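PDB 2NPN: putative cobalamin synthesis related protein from Corynebacterium diphtheriae, which binds S-adenosylmethionine and is probably a precorrin-6A synthase (deacetylating), a methyltransferase of adenosylcobalamin biosynthesis. Local coordinates for residues Arg121-Met126 and Ala134-Ile139. Residues are numbered along the deposited sequence; the frame is centred on the assembly and turned at random.
Sequences RIIEHM and ADVKVI
Val136 meets Ile123 and Glu124 through one methyl group, CG2. The apolar part of the contact is with Ile123. Its CG2 lies 4.1 Å from CG2 of Val136, an ordinary van der Waals contact between two branch methyls. In Ile123 and Val136 alike, the bond from CA to CB is directed toward the other segment. Ile123 has CG2 anti to its backbone N and CG1 beside that N (chi1 -74°), which turns the short branch to the valine. Ile123 is buried and also packs on Val7 of the neighbouring strand 3-9.

The helix 119-130 and the strand 134-139 follow each other closely in the chain. The strand lies at one edge of a parallel five-stranded sheet and pairs with 3-9 through backbone hydrogen bonds, among them those of Asp135 and Lys137 with Ile5. The helix packs over one face of this edge strand, and Ile123 and Val136 are 8.8 Å apart at their CA atoms. This is the alpha/beta layering of the N-terminal domain in tetrapyrrole methylases. The contact lies away from the S-adenosylmethionine, which is about 13 Å from the side chain of Ile123.

The second kind of contact is polar against apolar. OE2 of Glu124 comes to 3.7 Å from CG2 of Val136. The bond from CA to CB of Glu124 is not directed at the strand. A bend in its chain at chi2 (13°) brings the carboxylate nearer. The strongest polar partner of OE2 is in the same helix: it forms a salt bridge with NH1 of Arg127. The same arginine reaches the strand with NH2, through a weak hydrogen bond to Ala134 O.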
loop_
_atom_site.group_PDB
_atom_site.type_symbol
_atom_site.label_atom_id
_atom_site.label_comp_id
_atom_site.label_asym_id
_atom_site.label_seq_id
_atom_site.Cartn_x
_atom_site.Cartn_y
_atom_site.Cartn_z
ATOM N N ARG A 121 2.855 -12.981 -2.619
ATOM C CA ARG A 121 3.920 -13.701 -3.338
ATOM C C ARG A 121 4.908 -14.305 -2.359
ATOM O O ARG A 121 5.319 -15.466 -2.505
ATOM C CB ARG A 121 4.666 -12.736 -4.279
ATOM C CG ARG A 121 3.973 -12.430 -5.601
ATOM C CD ARG A 121 4.967 -11.924 -6.664
ATOM N NE ARG A 121 5.900 -10.915 -6.147
ATOM C CZ ARG A 121 5.628 -9.620 -5.967
ATOM N NH1 ARG A 121 4.436 -9.104 -6.260
ATOM N NH2 ARG A 121 6.567 -8.830 -5.477
ATOM N N ILE A 122 5.317 -13.510 -1.376
ATOM C CA ILE A 122 6.256 -13.983 -0.364
ATOM C C ILE A 122 5.655 -15.160 0.390
ATOM O O ILE A 122 6.335 -16.178 0.627
ATOM C CB ILE A 122 6.703 -12.836 0.588
ATOM C CG1 ILE A 122 7.533 -11.811 -0.192
ATOM C CG2 ILE A 122 7.502 -13.365 1.772
ATOM C CD1 ILE A 122 7.826 -10.500 0.543
ATOM N N ILE A 123 4.381 -15.058 0.763
ATOM C CA ILE A 123 3.728 -16.135 1.505
ATOM C C ILE A 123 3.688 -17.410 0.677
ATOM O O ILE A 123 3.933 -18.512 1.172
ATOM C CB ILE A 123 2.294 -15.702 1.943
ATOM C CG1 ILE A 123 2.391 -14.720 3.092
ATOM C CG2 ILE A 123 1.432 -16.904 2.362
ATOM C CD1 ILE A 123 1.126 -13.872 3.314
ATOM N N GLU A 124 3.373 -17.269 -0.600
ATOM C CA GLU A 124 3.275 -18.442 -1.471
ATOM C C GLU A 124 4.651 -19.134 -1.635
ATOM O O GLU A 124 4.753 -20.365 -1.576
ATOM C CB GLU A 124 2.696 -18.011 -2.818
ATOM C CG GLU A 124 1.128 -17.798 -2.904
ATOM C CD GLU A 124 0.337 -17.726 -1.566
ATOM O OE1 GLU A 124 -0.112 -16.598 -1.185
ATOM O OE2 GLU A 124 0.095 -18.808 -0.938
ATOM N N HIS A 125 5.703 -18.340 -1.826
ATOM C CA HIS A 125 7.064 -18.861 -1.927
ATOM C C HIS A 125 7.426 -19.581 -0.640
ATOM O O HIS A 125 7.956 -20.697 -0.679
ATOM C CB HIS A 125 8.074 -17.735 -2.205
ATOM C CG HIS A 125 9.484 -18.219 -2.355
ATOM N ND1 HIS A 125 10.007 -18.629 -3.562
ATOM C CD2 HIS A 125 10.473 -18.377 -1.442
ATOM C CE1 HIS A 125 11.261 -19.016 -3.387
ATOM N NE2 HIS A 125 11.564 -18.879 -2.108
HETATM N N MSE A 126 7.159 -18.925 0.484
HETATM C CA MSE A 126 7.512 -19.446 1.805
HETATM C C MSE A 126 6.820 -20.787 2.080
HETATM O O MSE A 126 7.465 -21.754 2.525
HETATM C CB MSE A 126 7.168 -18.415 2.875
HETATM C CG MSE A 126 7.512 -18.848 4.267
HETATM SE SE MSE A 126 6.034 -19.790 5.113
HETATM C CE MSE A 126 4.727 -18.340 5.246
ATOM N N ALA A 134 -1.247 -24.466 4.858
ATOM C CA ALA A 134 -2.113 -23.385 5.303
ATOM C C ALA A 134 -3.200 -23.080 4.275
ATOM O O ALA A 134 -3.016 -23.294 3.078
ATOM C CB ALA A 134 -1.300 -22.141 5.555
ATOM N N ASP A 135 -4.337 -22.593 4.757
ATOM C CA ASP A 135 -5.371 -22.004 3.904
ATOM C C ASP A 135 -5.190 -20.481 3.926
ATOM O O ASP A 135 -5.361 -19.855 4.981
ATOM C CB ASP A 135 -6.757 -22.413 4.429
ATOM C CG ASP A 135 -7.908 -21.750 3.681
ATOM O OD1 ASP A 135 -7.749 -21.342 2.506
ATOM O OD2 ASP A 135 -8.992 -21.641 4.288
ATOM N N VAL A 136 -4.851 -19.890 2.772
ATOM C CA VAL A 136 -4.631 -18.445 2.678
ATOM C C VAL A 136 -5.940 -17.741 2.381
ATOM O O VAL A 136 -6.605 -18.096 1.417
ATOM C CB VAL A 136 -3.558 -18.091 1.638
ATOM C CG1 VAL A 136 -3.375 -16.569 1.557
ATOM C CG2 VAL A 136 -2.238 -18.799 1.997
ATOM N N LYS A 137 -6.314 -16.789 3.221
ATOM C CA LYS A 137 -7.537 -16.011 3.051
ATOM C C LYS A 137 -7.187 -14.504 2.998
ATOM O O LYS A 137 -6.627 -13.944 3.944
ATOM C CB LYS A 137 -8.521 -16.298 4.190
ATOM C CG LYS A 137 -8.924 -17.797 4.308
ATOM C CD LYS A 137 -9.852 -18.037 5.475
ATOM C CE LYS A 137 -11.305 -17.648 5.157
ATOM N NZ LYS A 137 -12.238 -18.354 6.081
ATOM N N VAL A 138 -7.556 -13.866 1.894
ATOM C CA VAL A 138 -7.201 -12.489 1.666
ATOM C C VAL A 138 -8.411 -11.639 2.031
ATOM O O VAL A 138 -9.548 -11.908 1.604
ATOM C CB VAL A 138 -6.789 -12.260 0.217
ATOM C CG1 VAL A 138 -6.468 -10.784 -0.027
ATOM C CG2 VAL A 138 -5.638 -13.181 -0.180
ATOM N N ILE A 139 -8.123 -10.578 2.779
ATOM C CA ILE A 139 -9.127 -9.636 3.241
ATOM C C ILE A 139 -8.820 -8.261 2.624
ATOM O O ILE A 139 -7.777 -7.687 2.911
ATOM C CB ILE A 139 -9.150 -9.577 4.793
ATOM C CG1 ILE A 139 -9.523 -10.960 5.347
ATOM C CG2 ILE A 139 -10.036 -8.471 5.240
ATOM C CD1 ILE A 139 -9.558 -11.027 6.899
#